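Nigritoxine (Vibrio nigripulchritudo, PDB 5M41) is a bacterial toxin active against crustaceans and insects, built on a new fold. Local coordinates at residues Ser603-Thr608 / Asn638-Lys643; Tyr609-Lys614 / Gly727-Asn732; Thr672-Ala677 / Phe689-Ile694; Tyr721-Met726 / Leu737-Leu742. One frame throughout, in Å; residues are numbered along the deposited sequence.

Contact 1: Ser603-Thr608 / Asn638-Lys643; sequences SNAFLT and NDFDLK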
loop_
_atom_site.group_PDB
_atom_site.type_symbol
_atom_site.label_atom_id
_atom_site.label_comp_id
_atom_site.label_asym_id
_atom_site.label_seq_id
_atom_site.Cartn_x
_atom_site.Cartn_y
_atom_site.Cartn_z
ATOM N N SER A 603 -2.072 13.527 -33.301
ATOM C CA SER A 603 -0.956 12.620 -33.566
ATOM C C SER A 603 0.224 12.797 -32.634
ATOM O O SER A 603 0.603 11.859 -31.938
ATOM C CB SER A 603 -0.494 12.788 -35.011
ATOM O OG SER A 603 -1.551 12.465 -35.885
ATOM N N ASN A 604 0.790 13.999 -32.612
ATOM C CA ASN A 604 2.019 14.242 -31.873
ATOM C C ASN A 604 1.790 14.279 -30.372
ATOM O O ASN A 604 2.669 13.859 -29.603
ATOM C CB ASN A 604 2.747 15.504 -32.376
ATOM C CG ASN A 604 3.384 15.304 -33.752
ATOM O OD1 ASN A 604 3.950 14.253 -34.047
ATOM N ND2 ASN A 604 3.294 16.317 -34.596
ATOM N N ALA A 605 0.610 14.741 -29.954
ATOM C CA ALA A 605 0.310 14.783 -28.520
ATOM C C ALA A 605 0.263 13.332 -28.044
ATOM O O ALA A 605 0.882 12.995 -27.033
ATOM C CB ALA A 605 -1.006 15.499 -28.230
ATOM N N PHE A 606 -0.457 12.501 -28.808
ATOM C CA PHE A 606 -0.611 11.082 -28.509
ATOM C C PHE A 606 0.758 10.402 -28.559
ATOM O O PHE A 606 1.140 9.706 -27.623
ATOM C CB PHE A 606 -1.597 10.411 -29.493
ATOM C CG PHE A 606 -1.860 8.939 -29.200
ATOM C CD1 PHE A 606 -2.700 8.548 -28.137
ATOM C CD2 PHE A 606 -1.275 7.940 -29.981
ATOM C CE1 PHE A 606 -2.948 7.202 -27.870
ATOM C CE2 PHE A 606 -1.525 6.593 -29.717
ATOM C CZ PHE A 606 -2.360 6.220 -28.669
ATOM N N LEU A 607 1.501 10.652 -29.641
ATOM C CA LEU A 607 2.841 10.067 -29.815
ATOM C C LEU A 607 3.739 10.384 -28.614
ATOM O O LEU A 607 4.371 9.477 -28.050
ATOM C CB LEU A 607 3.514 10.528 -31.133
ATOM C CG LEU A 607 4.967 10.091 -31.384
ATOM C CD1 LEU A 607 5.112 8.564 -31.342
ATOM C CD2 LEU A 607 5.538 10.671 -32.684
ATOM N N THR A 608 3.779 11.657 -28.228
ATOM C CA THR A 608 4.652 12.110 -27.147
ATOM C C THR A 608 4.230 11.456 -25.853
ATOM O O THR A 608 5.069 10.911 -25.125
ATOM C CB THR A 608 4.660 13.647 -26.992
ATOM O OG1 THR A 608 5.191 14.233 -28.189
ATOM C CG2 THR A 608 5.552 14.073 -25.820
ATOM N N ASN A 638 2.234 20.804 -33.459
ATOM C CA ASN A 638 3.661 20.750 -33.760
ATOM C C ASN A 638 4.553 21.332 -32.660
ATOM O O ASN A 638 5.738 21.552 -32.867
ATOM C CB ASN A 638 3.934 21.354 -35.137
ATOM C CG ASN A 638 3.154 20.640 -36.242
ATOM O OD1 ASN A 638 2.966 19.413 -36.202
ATOM N ND2 ASN A 638 2.692 21.404 -37.232
ATOM N N ASP A 639 3.985 21.525 -31.473
ATOM C CA ASP A 639 4.726 22.110 -30.347
ATOM C C ASP A 639 4.971 21.148 -29.178
ATOM O O ASP A 639 5.338 21.590 -28.081
ATOM C CB ASP A 639 4.014 23.365 -29.828
ATOM C CG ASP A 639 4.088 24.553 -30.803
ATOM O OD1 ASP A 639 5.016 24.636 -31.632
ATOM O OD2 ASP A 639 3.204 25.418 -30.721
ATOM N N PHE A 640 4.775 19.848 -29.401
ATOM C CA PHE A 640 5.124 18.822 -28.398
ATOM C C PHE A 640 6.580 18.384 -28.572
ATOM O O PHE A 640 7.170 18.633 -29.619
ATOM C CB PHE A 640 4.188 17.612 -28.504
ATOM C CG PHE A 640 2.769 17.921 -28.125
ATOM C CD1 PHE A 640 2.351 17.819 -26.804
ATOM C CD2 PHE A 640 1.851 18.313 -29.091
ATOM C CE1 PHE A 640 1.043 18.108 -26.449
ATOM C CE2 PHE A 640 0.529 18.601 -28.748
ATOM C CZ PHE A 640 0.127 18.510 -27.422
ATOM N N ASP A 641 7.153 17.728 -27.562
ATOM C CA ASP A 641 8.545 17.251 -27.634
ATOM C C ASP A 641 8.795 16.429 -28.898
ATOM O O ASP A 641 9.857 16.520 -29.516
ATOM C CB ASP A 641 8.902 16.422 -26.400
ATOM C CG ASP A 641 10.338 15.890 -26.438
ATOM O OD1 ASP A 641 11.279 16.684 -26.205
ATOM O OD2 ASP A 641 10.528 14.674 -26.685
ATOM N N LEU A 642 7.815 15.621 -29.288
ATOM C CA LEU A 642 7.938 14.876 -30.519
ATOM C C LEU A 642 7.086 15.537 -31.584
ATOM O O LEU A 642 5.929 15.908 -31.334
ATOM C CB LEU A 642 7.574 13.398 -30.321
ATOM C CG LEU A 642 8.427 12.649 -29.301
ATOM C CD1 LEU A 642 8.009 11.183 -29.265
ATOM C CD2 LEU A 642 9.933 12.778 -29.583
ATOM N N LYS A 643 7.678 15.699 -32.767
ATOM C CA LYS A 643 7.033 16.416 -33.862
ATOM C C LYS A 643 7.015 15.553 -35.111
ATOM O O LYS A 643 6.726 16.033 -36.203
ATOM C CB LYS A 643 7.770 17.727 -34.131
ATOM C CG LYS A 643 8.167 18.486 -32.871
ATOM C CD LYS A 643 8.747 19.850 -33.213
ATOM C CE LYS A 643 8.531 20.871 -32.100
ATOM N NZ LYS A 643 8.936 20.391 -30.758
#
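N638 meets N604 at the edge of the contact, its OD1 3.5 Å from N604 ND2 with the two amide planes turned 60° apart. This is proximity only; N604 ND2 donates to the carbonyls of K637 and I645, which hold the amide beside the loop. F640 follows, its ring lying across the first turn of the helix. The methyl of A605 sits over one face of that ring in a CH-pi contact, 3.7 Å from the centroid and shifted toward the rim, while K632 of helix 625-632 also touches the phenyl group. On D641 the CB brushes the methyl of T608, and OD2 turns to the hydroxyl of Y622. The loop carrying these residues runs from helix 625-632 to strand 649-652, and helix 603-614 follows strand 594-601; those two strands are neighbours in a six-stranded antiparallel sheet, so the contact lies within the mainly helical connection between them. At L642 the backbone N donates to T608 OG1 over 3.2 Å, with an N-H...O angle of 146°. A chi1 of -63° sets this hydroxyl beside its own backbone N, where it also donates to N604 O at 2.9 Å, joining helix and loop; the amide N of T608 reaches that carbonyl from its opposite face. L642 CD1 packs against L607 CG at 3.9 Å, the two leucines crossing at about a right angle, and L642 O lies 3.4 Å from N604 CB. K643 closes the loop on itself, its NZ reaching back to F640 O at 2.7 Å.

Contact 2: Tyr609-Lys614 / Gly727-Asn732; sequences YIEGKK and GQVLTN
K614 NZ is the hub between the two helices. It donates to N732 OD1 at 2.6 Å, arriving nearly along the C=O axis of the amide, and to V729 O at 2.9 Å, this time from above the carbonyl plane. N732, the first residue to leave helical geometry, has a positive phi, and its side chain slides past that of K614 in the opposite direction. The third partner of the ammonium group belongs to its own helix: E611 OE2, 2.8 Å away, completes a salt bridge and is met on the syn side of the carboxylate. Q728 O also comes close to K614 NZ, but at a poor angle for a bond. The E611 chain bends at chi2, which brings its carboxylate across to Q728. There the other oxygen, E611 OE1, takes a weak hydrogen bond from Q728 NE2 at 3.2 Å, the amide and carboxylate planes standing 62° apart. Beside these polar groups I610 CG2 sits 3.9 Å from both V729 CG1 and V729 CG2, a small apolar contact between buried side chains.

In the next shell, L642 touches E611 from outside the pair, L607 packs on Q728 and V729, and M681 touches V729. The two helical segments run almost parallel, with axes 10.2 Å apart and 14° between them. The lysine would be expected to interact favourably with the carbonyl end of helix 719-731, while E611 partly balances its charge.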
loop_
_atom_site.group_PDB
_atom_site.type_symbol
_atom_site.label_atom_id
_atom_site.label_comp_id
_atom_site.label_asym_id
_atom_site.label_seq_id
_atom_site.Cartn_x
_atom_site.Cartn_y
_atom_site.Cartn_z
ATOM N N TYR A 609 2.934 11.490 -25.572
ATOM C CA TYR A 609 2.469 10.910 -24.312
ATOM C C TYR A 609 2.811 9.423 -24.230
ATOM O O TYR A 609 3.367 8.977 -23.234
ATOM C CB TYR A 609 0.984 11.184 -24.042
ATOM C CG TYR A 609 0.490 10.518 -22.774
ATOM C CD1 TYR A 609 0.727 11.092 -21.518
ATOM C CD2 TYR A 609 -0.183 9.299 -22.824
ATOM C CE1 TYR A 609 0.293 10.474 -20.353
ATOM C CE2 TYR A 609 -0.625 8.668 -21.665
ATOM C CZ TYR A 609 -0.389 9.264 -20.433
ATOM O OH TYR A 609 -0.829 8.640 -19.275
ATOM N N ILE A 610 2.515 8.675 -25.284
ATOM C CA ILE A 610 2.719 7.236 -25.274
ATOM C C ILE A 610 4.215 6.876 -25.176
ATOM O O ILE A 610 4.589 5.994 -24.379
ATOM C CB ILE A 610 2.012 6.558 -26.471
ATOM C CG1 ILE A 610 0.489 6.677 -26.310
ATOM C CG2 ILE A 610 2.412 5.080 -26.615
ATOM C CD1 ILE A 610 -0.101 5.954 -25.100
ATOM N N GLU A 611 5.065 7.568 -25.937
ATOM C CA GLU A 611 6.514 7.367 -25.837
ATOM C C GLU A 611 7.003 7.642 -24.415
ATOM O O GLU A 611 7.854 6.931 -23.906
ATOM C CB GLU A 611 7.272 8.210 -26.865
ATOM C CG GLU A 611 6.993 7.785 -28.303
ATOM C CD GLU A 611 7.512 6.386 -28.607
ATOM O OE1 GLU A 611 8.696 6.140 -28.351
ATOM O OE2 GLU A 611 6.750 5.533 -29.104
ATOM N N GLY A 612 6.423 8.643 -23.761
ATOM C CA GLY A 612 6.740 8.923 -22.372
ATOM C C GLY A 612 6.315 7.785 -21.460
ATOM O O GLY A 612 7.116 7.291 -20.654
ATOM N N LYS A 613 5.053 7.376 -21.581
ATOM C CA LYS A 613 4.521 6.264 -20.796
ATOM C C LYS A 613 5.221 4.935 -21.100
ATOM O O LYS A 613 5.320 4.085 -20.216
ATOM C CB LYS A 613 3.022 6.117 -20.995
ATOM C CG LYS A 613 2.203 7.165 -20.268
ATOM C CD LYS A 613 2.425 7.125 -18.760
ATOM C CE LYS A 613 1.431 6.223 -18.054
ATOM N NZ LYS A 613 1.395 6.510 -16.594
ATOM N N LYS A 614 5.700 4.762 -22.336
ATOM C CA LYS A 614 6.414 3.534 -22.746
ATOM C C LYS A 614 7.688 3.266 -21.954
ATOM O O LYS A 614 8.067 2.118 -21.789
ATOM C CB LYS A 614 6.779 3.563 -24.232
ATOM C CG LYS A 614 5.701 3.016 -25.137
ATOM C CD LYS A 614 5.970 3.334 -26.604
ATOM C CE LYS A 614 7.338 2.842 -27.096
ATOM N NZ LYS A 614 7.344 2.848 -28.591
ATOM N N GLY A 727 3.851 2.368 -36.159
ATOM C CA GLY A 727 5.180 1.793 -36.324
ATOM C C GLY A 727 6.072 2.188 -35.171
ATOM O O GLY A 727 6.762 1.331 -34.584
ATOM N N GLN A 728 6.030 3.477 -34.819
ATOM C CA GLN A 728 6.849 4.008 -33.747
ATOM C C GLN A 728 6.341 3.531 -32.384
ATOM O O GLN A 728 7.117 3.008 -31.557
ATOM C CB GLN A 728 6.940 5.551 -33.791
ATOM C CG GLN A 728 7.750 6.153 -32.629
ATOM C CD GLN A 728 9.182 5.613 -32.549
ATOM O OE1 GLN A 728 9.764 5.267 -33.557
ATOM N NE2 GLN A 728 9.732 5.524 -31.347
ATOM N N VAL A 729 5.040 3.711 -32.164
ATOM C CA VAL A 729 4.429 3.417 -30.880
ATOM C C VAL A 729 4.564 1.914 -30.584
ATOM O O VAL A 729 4.942 1.506 -29.480
ATOM C CB VAL A 729 2.955 3.914 -30.877
ATOM C CG1 VAL A 729 2.087 3.106 -29.957
ATOM C CG2 VAL A 729 2.887 5.403 -30.522
ATOM N N LEU A 730 4.285 1.092 -31.576
ATOM C CA LEU A 730 4.247 -0.336 -31.342
ATOM C C LEU A 730 5.588 -1.034 -31.470
ATOM O O LEU A 730 5.791 -2.060 -30.820
ATOM C CB LEU A 730 3.219 -1.016 -32.242
ATOM C CG LEU A 730 1.786 -0.481 -32.138
ATOM C CD1 LEU A 730 0.906 -1.083 -33.212
ATOM C CD2 LEU A 730 1.190 -0.727 -30.750
ATOM N N THR A 731 6.492 -0.507 -32.300
ATOM C CA THR A 731 7.744 -1.225 -32.598
ATOM C C THR A 731 9.010 -0.372 -32.510
ATOM O O THR A 731 10.079 -0.809 -32.938
ATOM C CB THR A 731 7.705 -1.934 -33.980
ATOM O OG1 THR A 731 7.923 -0.981 -35.033
ATOM C CG2 THR A 731 6.362 -2.677 -34.222
ATOM N N ASN A 732 8.895 0.842 -31.970
ATOM C CA ASN A 732 10.021 1.786 -31.937
ATOM C C ASN A 732 10.586 2.060 -33.334
ATOM O O ASN A 732 11.759 2.354 -33.477
ATOM C CB ASN A 732 11.141 1.307 -30.988
ATOM C CG ASN A 732 10.693 1.229 -29.541
ATOM O OD1 ASN A 732 9.699 1.833 -29.141
ATOM N ND2 ASN A 732 11.424 0.471 -28.751
#

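Contact 3: Thr672-Ala677 / Phe689-Ile694; sequences TVVENA and FALNNI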
loop_
_atom_site.group_PDB
_atom_site.type_symbol
_atom_site.label_atom_id
_atom_site.label_comp_id
_atom_site.label_asym_id
_atom_site.label_seq_id
_atom_site.Cartn_x
_atom_site.Cartn_y
_atom_site.Cartn_z
ATOM N N THR A 672 -8.736 -1.156 -30.475
ATOM C CA THR A 672 -8.429 -2.541 -30.062
ATOM C C THR A 672 -6.923 -2.724 -29.830
ATOM O O THR A 672 -6.511 -3.254 -28.818
ATOM C CB THR A 672 -8.936 -3.556 -31.099
ATOM O OG1 THR A 672 -10.357 -3.408 -31.239
ATOM C CG2 THR A 672 -8.604 -5.010 -30.676
ATOM N N VAL A 673 -6.096 -2.247 -30.751
ATOM C CA VAL A 673 -4.653 -2.390 -30.584
ATOM C C VAL A 673 -4.157 -1.525 -29.411
ATOM O O VAL A 673 -3.416 -2.000 -28.540
ATOM C CB VAL A 673 -3.898 -2.149 -31.914
ATOM C CG1 VAL A 673 -2.396 -2.043 -31.695
ATOM C CG2 VAL A 673 -4.172 -3.310 -32.871
ATOM N N VAL A 674 -4.623 -0.281 -29.340
ATOM C CA VAL A 674 -4.154 0.640 -28.308
ATOM C C VAL A 674 -4.435 0.082 -26.911
ATOM O O VAL A 674 -3.567 0.112 -26.030
ATOM C CB VAL A 674 -4.810 2.038 -28.475
ATOM C CG1 VAL A 674 -4.679 2.853 -27.193
ATOM C CG2 VAL A 674 -4.167 2.767 -29.643
ATOM N N GLU A 675 -5.665 -0.398 -26.734
ATOM C CA GLU A 675 -6.149 -0.997 -25.508
ATOM C C GLU A 675 -5.304 -2.214 -25.081
ATOM O O GLU A 675 -4.988 -2.370 -23.917
ATOM C CB GLU A 675 -7.591 -1.436 -25.724
ATOM C CG GLU A 675 -8.324 -1.888 -24.480
ATOM C CD GLU A 675 -9.791 -2.189 -24.759
ATOM O OE1 GLU A 675 -10.092 -2.667 -25.882
ATOM O OE2 GLU A 675 -10.644 -1.949 -23.860
ATOM N N ASN A 676 -4.937 -3.057 -26.036
ATOM C CA ASN A 676 -4.050 -4.178 -25.750
ATOM C C ASN A 676 -2.600 -3.784 -25.441
ATOM O O ASN A 676 -1.892 -4.557 -24.818
ATOM C CB ASN A 676 -4.059 -5.192 -26.883
ATOM C CG ASN A 676 -3.189 -6.414 -26.577
ATOM O OD1 ASN A 676 -3.505 -7.217 -25.683
ATOM N ND2 ASN A 676 -2.081 -6.549 -27.303
ATOM N N ALA A 677 -2.149 -2.603 -25.879
ATOM C CA ALA A 677 -0.765 -2.172 -25.571
ATOM C C ALA A 677 0.296 -3.283 -25.869
ATOM O O ALA A 677 1.073 -3.647 -24.990
ATOM C CB ALA A 677 -0.679 -1.753 -24.101
ATOM N N PHE A 689 -5.459 2.983 -15.267
ATOM C CA PHE A 689 -6.278 4.186 -15.134
ATOM C C PHE A 689 -6.075 5.109 -16.338
ATOM O O PHE A 689 -7.055 5.573 -16.945
ATOM C CB PHE A 689 -5.978 4.891 -13.807
ATOM C CG PHE A 689 -6.847 6.109 -13.541
ATOM C CD1 PHE A 689 -8.137 5.962 -13.028
ATOM C CD2 PHE A 689 -6.360 7.399 -13.785
ATOM C CE1 PHE A 689 -8.928 7.085 -12.754
ATOM C CE2 PHE A 689 -7.144 8.516 -13.520
ATOM C CZ PHE A 689 -8.428 8.357 -12.999
ATOM N N ALA A 690 -4.816 5.358 -16.698
ATOM C CA ALA A 690 -4.504 6.186 -17.840
ATOM C C ALA A 690 -5.025 5.571 -19.113
ATOM O O ALA A 690 -5.738 6.235 -19.863
ATOM C CB ALA A 690 -3.009 6.433 -17.952
ATOM N N LEU A 691 -4.683 4.298 -19.348
ATOM C CA LEU A 691 -5.091 3.611 -20.588
ATOM C C LEU A 691 -6.613 3.511 -20.794
ATOM O O LEU A 691 -7.092 3.753 -21.908
ATOM C CB LEU A 691 -4.455 2.213 -20.679
ATOM C CG LEU A 691 -4.489 1.521 -22.036
ATOM C CD1 LEU A 691 -3.869 2.387 -23.127
ATOM C CD2 LEU A 691 -3.760 0.194 -21.954
ATOM N N ASN A 692 -7.354 3.130 -19.749
ATOM C CA ASN A 692 -8.835 3.111 -19.802
ATOM C C ASN A 692 -9.432 4.490 -20.171
ATOM O O ASN A 692 -10.353 4.582 -20.988
ATOM C CB ASN A 692 -9.431 2.652 -18.459
ATOM C CG ASN A 692 -9.177 1.172 -18.175
ATOM O OD1 ASN A 692 -8.755 0.418 -19.053
ATOM N ND2 ASN A 692 -9.420 0.751 -16.934
ATOM N N ASN A 693 -8.905 5.551 -19.546
ATOM C CA ASN A 693 -9.336 6.909 -19.861
ATOM C C ASN A 693 -8.994 7.352 -21.286
ATOM O O ASN A 693 -9.771 8.067 -21.896
ATOM C CB ASN A 693 -8.806 7.900 -18.829
ATOM C CG ASN A 693 -9.651 7.922 -17.582
ATOM O OD1 ASN A 693 -10.848 8.142 -17.649
ATOM N ND2 ASN A 693 -9.033 7.705 -16.439
ATOM N N ILE A 694 -7.843 6.920 -21.817
ATOM C CA ILE A 694 -7.485 7.195 -23.212
ATOM C C ILE A 694 -8.551 6.599 -24.144
ATOM O O ILE A 694 -9.036 7.258 -25.084
ATOM C CB ILE A 694 -6.102 6.612 -23.546
ATOM C CG1 ILE A 694 -4.987 7.481 -22.957
ATOM C CG2 ILE A 694 -5.923 6.387 -25.053
ATOM C CD1 ILE A 694 -3.614 6.866 -23.112
#
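A helical hairpin brings these segments together: helix 667-676 ends, a loop reverses the chain, and helix 688-704 returns antiparallel to it. The short axes pass 10.0 Å apart with an angle of 170° between their directions, and E675 and L691 are the residues whose CA atoms lie nearest. L691 carries the contact, with both of its methyls reaching the last turn of the facing helix. Its CG is anti to the backbone N (chi1 -165°), which carries its two methyls toward helix 667-676. CD1 lies 3.7 Å from V674 O and 4.2 Å from V674 CG1, whereas CD2 approaches E675 O to 3.5 Å. The methyl of A677 also touches CD2 at 4.2 Å; this residue has left the helix with positive phi, and its CB faces helix 688-704. One turn on from L691, I694 CG2 touches V674 CG1 at 4.3 Å. The pairing across the segments is thus wholly by packing, without a hydrogen bond between them, and the buried area is small. E675 has a long, weak ion pair with R699 farther along helix 688-704. Other helices pack around the pair: F606 of helix 603-614 lies on V674, Y609 and I610 of the same helix lie against I694, V673 meets M726 and L730 of helix 719-731, and T672 rests on helix 739-751.

Contact 4: Tyr721-Met726 / Leu737-Leu742; sequences YMTQLM and LNLQGL
T723 and L737 face each other where the helix meets the incoming loop. The threonine takes chi1 58°, placing OG1 between backbone N and carbonyl carbon, in the crowded position, where it bonds to N720 O; CG2 is thereby turned to the loop. That methyl lies 3.4 Å from L737 O and 3.8 Å from N738 CA. A water bridges the backbones of T723 and L737, donating to T723 O at 2.9 Å and accepting from L737 N at 2.8 Å, which satisfies both polar groups where no direct bond crosses the contact.

The two methionines have different conformers. M722 sets CG anti to its backbone N (chi1 -179°), and there CG meets L739 CD2 at 4.1 Å, the side chains crossing at about a right angle. M726 keeps CG beside the backbone N, which sets it 3.9 Å from L742 CD1, while its CB lies against both methyls of that leucine. In both methionines, bends at chi2 and chi3 then turn the thioether end. L737 lays CD1 alongside the backbone carbonyl of M726. F670 touches both methionines, and Y665 packs on M722, L739 and L742. The CB of N738 points away from helix 719-731, and OD1 accepts from G741 N at 2.8 Å, nearly straight at 162°. The whole is a helix-loop-helix connection (719-731 to 739-751), its second helix opened by an Asn N-cap, in which leucines at the loop end and first turn of that helix pack on the methionines of the first.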
loop_
_atom_site.group_PDB
_atom_site.type_symbol
_atom_site.label_atom_id
_atom_site.label_comp_id
_atom_site.label_asym_id
_atom_site.label_seq_id
_atom_site.Cartn_x
_atom_site.Cartn_y
_atom_site.Cartn_z
ATOM N N TYR A 721 0.382 8.800 -42.046
ATOM C CA TYR A 721 0.508 9.346 -40.693
ATOM C C TYR A 721 0.213 8.259 -39.673
ATOM O O TYR A 721 0.978 8.086 -38.718
ATOM C CB TYR A 721 -0.396 10.569 -40.470
ATOM C CG TYR A 721 -0.220 11.704 -41.476
ATOM C CD1 TYR A 721 1.025 11.972 -42.066
ATOM C CD2 TYR A 721 -1.305 12.513 -41.822
ATOM C CE1 TYR A 721 1.175 13.011 -42.986
ATOM C CE2 TYR A 721 -1.171 13.557 -42.735
ATOM C CZ TYR A 721 0.067 13.801 -43.310
ATOM O OH TYR A 721 0.186 14.824 -44.222
ATOM N N MET A 722 -0.862 7.502 -39.911
ATOM C CA MET A 722 -1.253 6.383 -39.038
ATOM C C MET A 722 -0.193 5.264 -38.973
ATOM O O MET A 722 0.184 4.829 -37.886
ATOM C CB MET A 722 -2.626 5.823 -39.444
ATOM C CG MET A 722 -3.103 4.665 -38.571
ATOM S SD MET A 722 -3.172 5.052 -36.792
ATOM C CE MET A 722 -4.812 5.773 -36.724
ATOM N N THR A 723 0.311 4.817 -40.131
ATOM C CA THR A 723 1.314 3.740 -40.155
ATOM C C THR A 723 2.620 4.196 -39.507
ATOM O O THR A 723 3.303 3.400 -38.839
ATOM C CB THR A 723 1.625 3.239 -41.594
ATOM O OG1 THR A 723 2.081 4.335 -42.388
ATOM C CG2 THR A 723 0.397 2.597 -42.261
ATOM N N GLN A 724 2.982 5.466 -39.712
ATOM C CA GLN A 724 4.191 6.029 -39.080
ATOM C C GLN A 724 4.029 6.025 -37.559
ATOM O O GLN A 724 4.891 5.536 -36.820
ATOM C CB GLN A 724 4.481 7.459 -39.585
ATOM C CG GLN A 724 5.822 8.010 -39.100
ATOM C CD GLN A 724 5.957 9.530 -39.254
ATOM O OE1 GLN A 724 5.092 10.194 -39.833
ATOM N NE2 GLN A 724 7.040 10.089 -38.707
ATOM N N LEU A 725 2.900 6.553 -37.106
ATOM C CA LEU A 725 2.577 6.623 -35.675
ATOM C C LEU A 725 2.631 5.258 -34.995
ATOM O O LEU A 725 3.313 5.090 -33.980
ATOM C CB LEU A 725 1.184 7.225 -35.464
ATOM C CG LEU A 725 0.626 7.209 -34.031
ATOM C CD1 LEU A 725 1.445 8.117 -33.116
ATOM C CD2 LEU A 725 -0.810 7.701 -34.058
ATOM N N MET A 726 1.894 4.301 -35.547
ATOM C CA MET A 726 1.817 2.955 -34.965
ATOM C C MET A 726 3.150 2.222 -35.045
ATOM O O MET A 726 3.523 1.532 -34.112
ATOM C CB MET A 726 0.698 2.123 -35.599
ATOM C CG MET A 726 -0.699 2.681 -35.389
ATOM S SD MET A 726 -1.131 2.845 -33.640
ATOM C CE MET A 726 -2.110 1.383 -33.383
ATOM N N LEU A 737 4.883 -0.933 -40.846
ATOM C CA LEU A 737 3.523 -1.463 -40.733
ATOM C C LEU A 737 2.629 -0.888 -41.820
ATOM O O LEU A 737 2.864 0.218 -42.295
ATOM C CB LEU A 737 2.932 -1.156 -39.357
ATOM C CG LEU A 737 3.609 -1.717 -38.099
ATOM C CD1 LEU A 737 2.877 -1.213 -36.856
ATOM C CD2 LEU A 737 3.623 -3.244 -38.137
ATOM N N ASN A 738 1.607 -1.639 -42.214
ATOM C CA ASN A 738 0.585 -1.118 -43.114
ATOM C C ASN A 738 -0.779 -1.331 -42.475
ATOM O O ASN A 738 -0.890 -2.047 -41.453
ATOM C CB ASN A 738 0.683 -1.703 -44.553
ATOM C CG ASN A 738 0.432 -3.209 -44.619
ATOM O OD1 ASN A 738 -0.224 -3.800 -43.754
ATOM N ND2 ASN A 738 0.946 -3.841 -45.688
ATOM N N LEU A 739 -1.800 -0.717 -43.065
ATOM C CA LEU A 739 -3.137 -0.696 -42.482
ATOM C C LEU A 739 -3.752 -2.081 -42.374
ATOM O O LEU A 739 -4.416 -2.394 -41.383
ATOM C CB LEU A 739 -4.066 0.233 -43.281
ATOM C CG LEU A 739 -3.836 1.746 -43.178
ATOM C CD1 LEU A 739 -4.844 2.444 -44.088
ATOM C CD2 LEU A 739 -3.949 2.280 -41.752
ATOM N N GLN A 740 -3.526 -2.916 -43.385
ATOM C CA GLN A 740 -4.057 -4.256 -43.360
ATOM C C GLN A 740 -3.418 -5.031 -42.198
ATOM O O GLN A 740 -4.103 -5.716 -41.449
ATOM C CB GLN A 740 -3.817 -4.970 -44.710
ATOM C CG GLN A 740 -4.823 -6.086 -45.008
ATOM C CD GLN A 740 -6.279 -5.612 -44.948
ATOM O OE1 GLN A 740 -6.755 -4.898 -45.834
ATOM N NE2 GLN A 740 -6.985 -5.997 -43.886
ATOM N N GLY A 741 -2.098 -4.919 -42.055
ATOM C CA GLY A 741 -1.400 -5.550 -40.926
ATOM C C GLY A 741 -1.989 -5.044 -39.610
ATOM O O GLY A 741 -2.220 -5.818 -38.697
ATOM N N LEU A 742 -2.261 -3.743 -39.530
ATOM C CA LEU A 742 -2.875 -3.170 -38.330
ATOM C C LEU A 742 -4.290 -3.706 -38.102
ATOM O O LEU A 742 -4.649 -4.017 -36.965
ATOM C CB LEU A 742 -2.868 -1.640 -38.385
ATOM C CG LEU A 742 -1.472 -1.042 -38.199
ATOM C CD1 LEU A 742 -1.544 0.460 -38.447
ATOM C CD2 LEU A 742 -0.903 -1.339 -36.816
HETATM O O HOH W 1 5.335 1.698 -40.008
#

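Overall arrangement
The four contacts form one mostly helical cluster, with the loop 638-643 on its side. Helix 603-614 serves contacts 1 and 2, whose centres are about 11 Å apart, and helix 719-731 serves contacts 2 and 4, with centres about 13 Å apart. Contact 2 is therefore the middle piece, and the centre of contact 3 also lies about 13 Å from its centre, with Y609 against A690. L725 ties contact 4 to contact 1 by packing on L607 and F606. Contacts 1 and 3 are the farthest apart, about 18 Å between centres. The magnesium ion bound at V189, E192 and D195 belongs to an earlier region of the chain, and none of these segments contributes to it.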